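Local coordinates for hypothetical lipoprotein ymcC (Escherichia coli K12, PDB 2IN5) that is of unknown function but, as a membrane lipoprotein homologous to group 4 capsule protein B, probably takes part in making or exporting capsular polysaccharide, at residues L138-E152 / Q164-Q178. Sequence-based numbering, arbitrary orientation.
Sequences LNIAGRNVLCNVWQE and QNTFWVDSATGQVRQ
E152 and N165 join their side chains: ND2 of N165 donates to OE1 of E152 at 2.8 Å, reaching the anti side of the carboxylate but tilted 33° out of its plane; E152 also forms a salt bridge with R75. The glutamate can span this distance because CG stands anti to the backbone N (chi1 173°) and the chain runs on extended; the same OE1 lies in plane at the F167 ring edge, whose C-H groups suit an anion. On the other face of the hairpin, OG1 of T166 gives its proton to OE1 of Q151, 2.6 Å away and from above the amide plane. Shortening Q151 to an alanine removes OE1 and is likely to leave the buried T166 hydroxyl without this acceptor. Backbone bonds pair W150 with F167 in both directions. Farther along, CD1 of L138 sits over the five-membered ring of W168, 3.9 Å from its centroid, while V149 CG2 touches CD1 of that broad indole at 3.7 Å. A water bridges I140 O and R177 NH2, while NE of R177 donates to F194 O. The antiparallel hairpin of strands 143-156 and 161-170 is flanked by strand 120-140, beside 143-156, and strand 176-182, beside 161-170.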
ATOM      1  N   LEU A 138      -2.364  -0.099 -31.179  1.00 36.01           N
ATOM      2  CA  LEU A 138      -2.562  -1.382 -30.517  1.00 34.38           C
ATOM      3  C   LEU A 138      -4.034  -1.543 -30.217  1.00 35.03           C
ATOM      4  O   LEU A 138      -4.732  -0.564 -29.968  1.00 35.08           O
ATOM      5  CB  LEU A 138      -1.798  -1.428 -29.187  1.00 34.66           C
ATOM      6  CG  LEU A 138      -0.276  -1.249 -29.166  1.00 32.78           C
ATOM      7  CD1 LEU A 138       0.228  -1.307 -27.733  1.00 29.81           C
ATOM      8  CD2 LEU A 138       0.368  -2.333 -30.002  1.00 32.58           C
ATOM      9  N   ASN A 139      -4.512  -2.779 -30.247  1.00 36.47           N
ATOM     10  CA  ASN A 139      -5.901  -3.035 -29.924  1.00 37.17           C
ATOM     11  C   ASN A 139      -5.881  -3.706 -28.565  1.00 35.54           C
ATOM     12  O   ASN A 139      -5.336  -4.797 -28.410  1.00 36.54           O
ATOM     13  CB  ASN A 139      -6.551  -3.953 -30.954  1.00 41.34           C
ATOM     14  CG  ASN A 139      -8.006  -4.218 -30.639  1.00 42.87           C
ATOM     15  OD1 ASN A 139      -8.347  -5.158 -29.911  1.00 44.21           O
ATOM     16  ND2 ASN A 139      -8.877  -3.360 -31.156  1.00 43.25           N
ATOM     17  N   ILE A 140      -6.467  -3.035 -27.584  1.00 34.68           N
ATOM     18  CA  ILE A 140      -6.482  -3.524 -26.218  1.00 35.20           C
ATOM     19  C   ILE A 140      -7.892  -3.485 -25.660  1.00 37.50           C
ATOM     20  O   ILE A 140      -8.508  -2.418 -25.589  1.00 37.10           O
ATOM     21  CB  ILE A 140      -5.581  -2.642 -25.324  1.00 34.99           C
ATOM     22  CG1 ILE A 140      -4.137  -2.693 -25.831  1.00 33.71           C
ATOM     23  CG2 ILE A 140      -5.698  -3.078 -23.879  1.00 32.28           C
ATOM     24  CD1 ILE A 140      -3.255  -1.589 -25.286  1.00 36.89           C
ATOM     25  N   ALA A 141      -8.392  -4.644 -25.244  1.00 38.54           N
ATOM     26  CA  ALA A 141      -9.743  -4.733 -24.705  1.00 40.90           C
ATOM     27  C   ALA A 141     -10.719  -4.273 -25.779  1.00 42.32           C
ATOM     28  O   ALA A 141     -11.718  -3.613 -25.486  1.00 44.00           O
ATOM     29  CB  ALA A 141      -9.878  -3.869 -23.457  1.00 41.85           C
ATOM     30  N   GLY A 142     -10.394  -4.608 -27.026  1.00 43.21           N
ATOM     31  CA  GLY A 142     -11.244  -4.262 -28.149  1.00 45.05           C
ATOM     32  C   GLY A 142     -11.314  -2.799 -28.524  1.00 46.79           C
ATOM     33  O   GLY A 142     -12.303  -2.345 -29.096  1.00 49.06           O
ATOM     34  N   ARG A 143     -10.273  -2.049 -28.206  1.00 47.22           N
ATOM     35  CA  ARG A 143     -10.249  -0.638 -28.540  1.00 46.12           C
ATOM     36  C   ARG A 143      -8.904  -0.277 -29.125  1.00 44.97           C
ATOM     37  O   ARG A 143      -7.880  -0.882 -28.797  1.00 44.81           O
ATOM     38  CB  ARG A 143     -10.503   0.214 -27.304  1.00 46.68           C
ATOM     39  CG  ARG A 143     -11.956   0.432 -26.976  1.00 53.07           C
ATOM     40  CD  ARG A 143     -12.064   1.340 -25.761  1.00 57.16           C
ATOM     41  NE  ARG A 143     -11.137   2.469 -25.878  1.00 60.94           N
ATOM     42  CZ  ARG A 143     -11.247   3.438 -26.781  1.00 61.84           C
ATOM     43  NH1 ARG A 143     -10.351   4.415 -26.814  1.00 63.34           N
ATOM     44  NH2 ARG A 143     -12.264   3.441 -27.636  1.00 62.00           N
ATOM     45  N   ASN A 144      -8.915   0.718 -29.999  1.00 42.44           N
ATOM     46  CA  ASN A 144      -7.698   1.170 -30.627  1.00 40.58           C
ATOM     47  C   ASN A 144      -7.057   2.292 -29.836  1.00 39.51           C
ATOM     48  O   ASN A 144      -7.743   3.147 -29.272  1.00 38.67           O
ATOM     49  CB  ASN A 144      -7.974   1.658 -32.042  1.00 42.17           C
ATOM     50  CG  ASN A 144      -8.126   0.529 -33.013  1.00 42.59           C
ATOM     51  OD1 ASN A 144      -7.623  -0.569 -32.781  1.00 42.68           O
ATOM     52  ND2 ASN A 144      -8.803   0.791 -34.123  1.00 43.28           N
ATOM     53  N   VAL A 145      -5.732   2.271 -29.792  1.00 37.84           N
ATOM     54  CA  VAL A 145      -4.978   3.303 -29.097  1.00 38.39           C
ATOM     55  C   VAL A 145      -3.690   3.626 -29.866  1.00 36.87           C
ATOM     56  O   VAL A 145      -2.899   2.733 -30.187  1.00 36.17           O
ATOM     57  CB  VAL A 145      -4.663   2.884 -27.623  1.00 38.05           C
ATOM     58  CG1 VAL A 145      -3.909   1.574 -27.585  1.00 38.89           C
ATOM     59  CG2 VAL A 145      -3.876   3.981 -26.924  1.00 37.90           C
ATOM     60  N   LEU A 146      -3.524   4.907 -30.193  1.00 36.21           N
ATOM     61  CA  LEU A 146      -2.345   5.387 -30.908  1.00 35.97           C
ATOM     62  C   LEU A 146      -1.252   5.561 -29.887  1.00 33.51           C
ATOM     63  O   LEU A 146      -1.435   6.266 -28.899  1.00 34.47           O
ATOM     64  CB  LEU A 146      -2.610   6.735 -31.578  1.00 37.67           C
ATOM     65  CG  LEU A 146      -3.479   6.712 -32.828  1.00 38.64           C
ATOM     66  CD1 LEU A 146      -3.613   8.125 -33.388  1.00 40.35           C
ATOM     67  CD2 LEU A 146      -2.839   5.803 -33.854  1.00 40.44           C
ATOM     68  N   CYS A 147      -0.112   4.929 -30.140  1.00 31.71           N
ATOM     69  CA  CYS A 147       1.014   4.975 -29.220  1.00 30.34           C
ATOM     70  C   CYS A 147       2.291   5.424 -29.863  1.00 28.53           C
ATOM     71  O   CYS A 147       2.529   5.144 -31.032  1.00 28.64           O
ATOM     72  CB  CYS A 147       1.315   3.583 -28.643  1.00 30.45           C
ATOM     73  SG  CYS A 147      -0.033   2.729 -27.821  1.00 33.46           S
ATOM     74  N   ASN A 148       3.119   6.116 -29.088  1.00 27.51           N
ATOM     75  CA  ASN A 148       4.437   6.496 -29.563  1.00 27.46           C
ATOM     76  C   ASN A 148       5.237   5.287 -29.094  1.00 27.31           C
ATOM     77  O   ASN A 148       5.190   4.930 -27.919  1.00 26.01           O
ATOM     78  CB  ASN A 148       4.982   7.738 -28.853  1.00 27.39           C
ATOM     79  CG  ASN A 148       4.227   8.998 -29.209  1.00 29.99           C
ATOM     80  OD1 ASN A 148       3.795   9.182 -30.350  1.00 30.47           O
ATOM     81  ND2 ASN A 148       4.080   9.887 -28.234  1.00 29.06           N
ATOM     82  N   VAL A 149       5.954   4.646 -30.005  1.00 28.42           N
ATOM     83  CA  VAL A 149       6.741   3.482 -29.637  1.00 30.37           C
ATOM     84  C   VAL A 149       8.155   3.893 -29.258  1.00 31.09           C
ATOM     85  O   VAL A 149       8.899   4.414 -30.082  1.00 31.36           O
ATOM     86  CB  VAL A 149       6.818   2.462 -30.793  1.00 30.81           C
ATOM     87  CG1 VAL A 149       7.640   1.260 -30.362  1.00 31.12           C
ATOM     88  CG2 VAL A 149       5.417   2.033 -31.204  1.00 29.60           C
ATOM     89  N   TRP A 150       8.522   3.663 -28.003  1.00 32.13           N
ATOM     90  CA  TRP A 150       9.855   4.002 -27.531  1.00 29.22           C
ATOM     91  C   TRP A 150      10.675   2.746 -27.269  1.00 28.98           C
ATOM     92  O   TRP A 150      10.239   1.854 -26.552  1.00 28.59           O
ATOM     93  CB  TRP A 150       9.759   4.817 -26.253  1.00 28.66           C
ATOM     94  CG  TRP A 150       9.373   6.237 -26.468  1.00 26.45           C
ATOM     95  CD1 TRP A 150       8.163   6.815 -26.204  1.00 26.55           C
ATOM     96  CD2 TRP A 150      10.222   7.279 -26.940  1.00 25.32           C
ATOM     97  NE1 TRP A 150       8.210   8.161 -26.477  1.00 23.71           N
ATOM     98  CE2 TRP A 150       9.465   8.472 -26.929  1.00 25.10           C
ATOM     99  CE3 TRP A 150      11.555   7.321 -27.370  1.00 24.29           C
ATOM    100  CZ2 TRP A 150       9.999   9.697 -27.329  1.00 25.27           C
ATOM    101  CZ3 TRP A 150      12.084   8.535 -27.769  1.00 28.44           C
ATOM    102  CH2 TRP A 150      11.304   9.712 -27.744  1.00 25.17           C
ATOM    103  N   GLN A 151      11.860   2.690 -27.865  1.00 30.72           N
ATOM    104  CA  GLN A 151      12.772   1.566 -27.700  1.00 32.05           C
ATOM    105  C   GLN A 151      13.925   1.970 -26.788  1.00 33.18           C
ATOM    106  O   GLN A 151      14.741   2.811 -27.163  1.00 36.15           O
ATOM    107  CB  GLN A 151      13.345   1.157 -29.047  1.00 33.38           C
ATOM    108  CG  GLN A 151      12.301   0.666 -30.012  1.00 39.54           C
ATOM    109  CD  GLN A 151      12.087  -0.818 -29.911  1.00 42.25           C
ATOM    110  OE1 GLN A 151      12.166  -1.395 -28.825  1.00 42.38           O
ATOM    111  NE2 GLN A 151      11.795  -1.453 -31.045  1.00 43.27           N
ATOM    112  N   GLU A 152      13.996   1.364 -25.606  1.00 32.49           N
ATOM    113  CA  GLU A 152      15.052   1.654 -24.644  1.00 33.04           C
ATOM    114  C   GLU A 152      16.208   0.668 -24.772  1.00 35.50           C
ATOM    115  O   GLU A 152      16.067  -0.524 -24.463  1.00 36.01           O
ATOM    116  CB  GLU A 152      14.491   1.606 -23.219  1.00 32.17           C
ATOM    117  CG  GLU A 152      15.536   1.727 -22.114  1.00 31.86           C
ATOM    118  CD  GLU A 152      14.934   1.618 -20.714  1.00 34.35           C
ATOM    119  OE1 GLU A 152      14.254   0.606 -20.431  1.00 33.24           O
ATOM    120  OE2 GLU A 152      15.143   2.540 -19.885  1.00 32.26           O
ATOM    121  N   GLN A 164      17.104  -4.840 -25.132  1.00 35.42           N
ATOM    122  CA  GLN A 164      16.191  -3.757 -25.488  1.00 32.63           C
ATOM    123  C   GLN A 164      14.820  -3.919 -24.846  1.00 29.71           C
ATOM    124  O   GLN A 164      14.262  -5.005 -24.851  1.00 30.38           O
ATOM    125  CB  GLN A 164      16.028  -3.706 -27.013  1.00 34.40           C
ATOM    126  CG  GLN A 164      14.836  -2.877 -27.502  1.00 36.12           C
ATOM    127  CD  GLN A 164      14.585  -3.042 -28.996  1.00 37.94           C
ATOM    128  OE1 GLN A 164      15.157  -2.326 -29.819  1.00 36.11           O
ATOM    129  NE2 GLN A 164      13.738  -4.010 -29.350  1.00 38.18           N
ATOM    130  N   ASN A 165      14.304  -2.840 -24.265  1.00 29.63           N
ATOM    131  CA  ASN A 165      12.966  -2.846 -23.677  1.00 28.33           C
ATOM    132  C   ASN A 165      12.133  -1.991 -24.612  1.00 29.10           C
ATOM    133  O   ASN A 165      12.669  -1.138 -25.315  1.00 28.08           O
ATOM    134  CB  ASN A 165      12.928  -2.192 -22.294  1.00 30.01           C
ATOM    135  CG  ASN A 165      13.795  -2.904 -21.271  1.00 30.81           C
ATOM    136  OD1 ASN A 165      13.742  -4.127 -21.129  1.00 32.84           O
ATOM    137  ND2 ASN A 165      14.585  -2.133 -20.534  1.00 30.40           N
ATOM    138  N   THR A 166      10.824  -2.201 -24.617  1.00 29.77           N
ATOM    139  CA  THR A 166       9.948  -1.422 -25.479  1.00 28.72           C
ATOM    140  C   THR A 166       8.765  -0.921 -24.666  1.00 27.91           C
ATOM    141  O   THR A 166       8.219  -1.648 -23.840  1.00 27.15           O
ATOM    142  CB  THR A 166       9.450  -2.271 -26.670  1.00 30.79           C
ATOM    143  OG1 THR A 166      10.577  -2.837 -27.353  1.00 31.70           O
ATOM    144  CG2 THR A 166       8.671  -1.408 -27.656  1.00 31.97           C
ATOM    145  N   PHE A 167       8.383   0.333 -24.894  1.00 27.47           N
ATOM    146  CA  PHE A 167       7.268   0.942 -24.176  1.00 27.28           C
ATOM    147  C   PHE A 167       6.312   1.622 -25.153  1.00 27.55           C
ATOM    148  O   PHE A 167       6.715   2.503 -25.910  1.00 28.26           O
ATOM    149  CB  PHE A 167       7.798   1.977 -23.172  1.00 27.55           C
ATOM    150  CG  PHE A 167       8.731   1.405 -22.144  1.00 27.66           C
ATOM    151  CD1 PHE A 167       8.234   0.770 -21.009  1.00 28.78           C
ATOM    152  CD2 PHE A 167      10.110   1.454 -22.335  1.00 27.69           C
ATOM    153  CE1 PHE A 167       9.097   0.189 -20.077  1.00 28.52           C
ATOM    154  CE2 PHE A 167      10.977   0.878 -21.415  1.00 26.89           C
ATOM    155  CZ  PHE A 167      10.470   0.241 -20.280  1.00 27.00           C
ATOM    156  N   TRP A 168       5.052   1.202 -25.134  1.00 28.11           N
ATOM    157  CA  TRP A 168       4.014   1.769 -25.996  1.00 26.74           C
ATOM    158  C   TRP A 168       3.264   2.846 -25.234  1.00 26.91           C
ATOM    159  O   TRP A 168       2.472   2.545 -24.336  1.00 27.58           O
ATOM    160  CB  TRP A 168       3.050   0.681 -26.423  1.00 25.54           C
ATOM    161  CG  TRP A 168       3.623  -0.197 -27.464  1.00 28.03           C
ATOM    162  CD1 TRP A 168       3.520  -0.038 -28.812  1.00 26.18           C
ATOM    163  CD2 TRP A 168       4.403  -1.381 -27.254  1.00 28.98           C
ATOM    164  NE1 TRP A 168       4.184  -1.054 -29.461  1.00 28.32           N
ATOM    165  CE2 TRP A 168       4.732  -1.894 -28.526  1.00 29.28           C
ATOM    166  CE3 TRP A 168       4.853  -2.062 -26.111  1.00 31.05           C
ATOM    167  CZ2 TRP A 168       5.489  -3.058 -28.692  1.00 29.60           C
ATOM    168  CZ3 TRP A 168       5.608  -3.226 -26.278  1.00 28.53           C
ATOM    169  CH2 TRP A 168       5.915  -3.710 -27.559  1.00 28.52           C
ATOM    170  N   VAL A 169       3.502   4.099 -25.615  1.00 25.42           N
ATOM    171  CA  VAL A 169       2.904   5.250 -24.939  1.00 25.50           C
ATOM    172  C   VAL A 169       1.725   5.901 -25.655  1.00 25.73           C
ATOM    173  O   VAL A 169       1.773   6.133 -26.857  1.00 27.38           O
ATOM    174  CB  VAL A 169       3.968   6.355 -24.716  1.00 23.63           C
ATOM    175  CG1 VAL A 169       3.380   7.494 -23.905  1.00 22.50           C
ATOM    176  CG2 VAL A 169       5.192   5.767 -24.041  1.00 25.17           C
ATOM    177  N   ASP A 170       0.679   6.210 -24.901  1.00 26.08           N
ATOM    178  CA  ASP A 170      -0.483   6.887 -25.452  1.00 29.00           C
ATOM    179  C   ASP A 170      -0.014   8.302 -25.817  1.00 28.18           C
ATOM    180  O   ASP A 170       0.266   9.107 -24.934  1.00 25.70           O
ATOM    181  CB  ASP A 170      -1.590   6.964 -24.408  1.00 32.25           C
ATOM    182  CG  ASP A 170      -2.852   7.612 -24.948  1.00 36.87           C
ATOM    183  OD1 ASP A 170      -2.810   8.798 -25.337  1.00 38.12           O
ATOM    184  OD2 ASP A 170      -3.883   6.920 -24.986  1.00 39.13           O
ATOM    185  N   SER A 171       0.051   8.599 -27.113  1.00 28.47           N
ATOM    186  CA  SER A 171       0.533   9.890 -27.611  1.00 29.18           C
ATOM    187  C   SER A 171      -0.209  11.147 -27.148  1.00 28.78           C
ATOM    188  O   SER A 171       0.214  12.255 -27.463  1.00 30.55           O
ATOM    189  CB  SER A 171       0.553   9.867 -29.142  1.00 30.96           C
ATOM    190  OG  SER A 171      -0.760   9.748 -29.664  1.00 29.47           O
ATOM    191  N   ALA A 172      -1.301  10.963 -26.407  1.00 27.26           N
ATOM    192  CA  ALA A 172      -2.133  12.058 -25.914  1.00 28.12           C
ATOM    193  C   ALA A 172      -2.100  12.228 -24.392  1.00 29.89           C
ATOM    194  O   ALA A 172      -2.186  13.346 -23.875  1.00 30.92           O
ATOM    195  CB  ALA A 172      -3.571  11.850 -26.370  1.00 25.29           C
ATOM    196  N   THR A 173      -1.982  11.124 -23.666  1.00 30.77           N
ATOM    197  CA  THR A 173      -1.955  11.198 -22.207  1.00 29.73           C
ATOM    198  C   THR A 173      -0.570  10.960 -21.636  1.00 29.06           C
ATOM    199  O   THR A 173      -0.222  11.512 -20.605  1.00 31.23           O
ATOM    200  CB  THR A 173      -2.899  10.160 -21.584  1.00 28.42           C
ATOM    201  OG1 THR A 173      -2.429   8.845 -21.906  1.00 28.00           O
ATOM    202  CG2 THR A 173      -4.303  10.343 -22.100  1.00 23.87           C
ATOM    203  N   GLY A 174       0.213  10.133 -22.314  1.00 29.83           N
ATOM    204  CA  GLY A 174       1.543   9.826 -21.832  1.00 29.13           C
ATOM    205  C   GLY A 174       1.534   8.509 -21.082  1.00 30.13           C
ATOM    206  O   GLY A 174       2.579   8.004 -20.683  1.00 30.97           O
ATOM    207  N   GLN A 175       0.344   7.950 -20.880  1.00 31.40           N
ATOM    208  CA  GLN A 175       0.209   6.674 -20.183  1.00 30.53           C
ATOM    209  C   GLN A 175       0.744   5.519 -21.012  1.00 28.02           C
ATOM    210  O   GLN A 175       0.408   5.391 -22.177  1.00 26.75           O
ATOM    211  CB  GLN A 175      -1.260   6.385 -19.845  1.00 32.97           C
ATOM    212  CG  GLN A 175      -1.479   4.934 -19.374  1.00 36.03           C
ATOM    213  CD  GLN A 175      -2.943   4.548 -19.240  1.00 38.58           C
ATOM    214  OE1 GLN A 175      -3.750   4.800 -20.133  1.00 40.77           O
ATOM    215  NE2 GLN A 175      -3.285   3.909 -18.131  1.00 39.60           N
ATOM    216  N   VAL A 176       1.576   4.682 -20.401  1.00 27.06           N
ATOM    217  CA  VAL A 176       2.126   3.512 -21.075  1.00 25.25           C
ATOM    218  C   VAL A 176       0.991   2.478 -21.082  1.00 25.76           C
ATOM    219  O   VAL A 176       0.390   2.209 -20.044  1.00 24.51           O
ATOM    220  CB  VAL A 176       3.360   2.974 -20.300  1.00 25.87           C
ATOM    221  CG1 VAL A 176       3.786   1.602 -20.828  1.00 23.46           C
ATOM    222  CG2 VAL A 176       4.509   3.969 -20.432  1.00 23.76           C
ATOM    223  N   ARG A 177       0.677   1.929 -22.254  1.00 25.28           N
ATOM    224  CA  ARG A 177      -0.401   0.954 -22.359  1.00 24.41           C
ATOM    225  C   ARG A 177       0.122  -0.459 -22.518  1.00 23.58           C
ATOM    226  O   ARG A 177      -0.617  -1.433 -22.381  1.00 24.29           O
ATOM    227  CB  ARG A 177      -1.327   1.288 -23.538  1.00 25.00           C
ATOM    228  CG  ARG A 177      -2.132   2.563 -23.378  1.00 21.01           C
ATOM    229  CD  ARG A 177      -2.952   2.575 -22.094  1.00 23.61           C
ATOM    230  NE  ARG A 177      -3.967   1.522 -22.022  1.00 26.20           N
ATOM    231  CZ  ARG A 177      -5.090   1.497 -22.735  1.00 25.42           C
ATOM    232  NH1 ARG A 177      -5.364   2.472 -23.594  1.00 24.03           N
ATOM    233  NH2 ARG A 177      -5.944   0.496 -22.576  1.00 23.06           N
ATOM    234  N   GLN A 178       1.403  -0.569 -22.823  1.00 24.75           N
ATOM    235  CA  GLN A 178       2.033  -1.870 -22.987  1.00 26.79           C
ATOM    236  C   GLN A 178       3.526  -1.687 -22.797  1.00 26.82           C
ATOM    237  O   GLN A 178       4.078  -0.659 -23.163  1.00 26.59           O
ATOM    238  CB  GLN A 178       1.753  -2.446 -24.381  1.00 25.14           C
ATOM    239  CG  GLN A 178       2.403  -3.798 -24.591  1.00 29.21           C
ATOM    240  CD  GLN A 178       1.985  -4.483 -25.878  1.00 32.27           C
ATOM    241  OE1 GLN A 178       2.650  -4.359 -26.908  1.00 33.56           O
ATOM    242  NE2 GLN A 178       0.872  -5.205 -25.829  1.00 32.11           N
TER
HETATM  243  O   HOH W   1      -8.325  -0.291 -24.288  1.00 46.65           O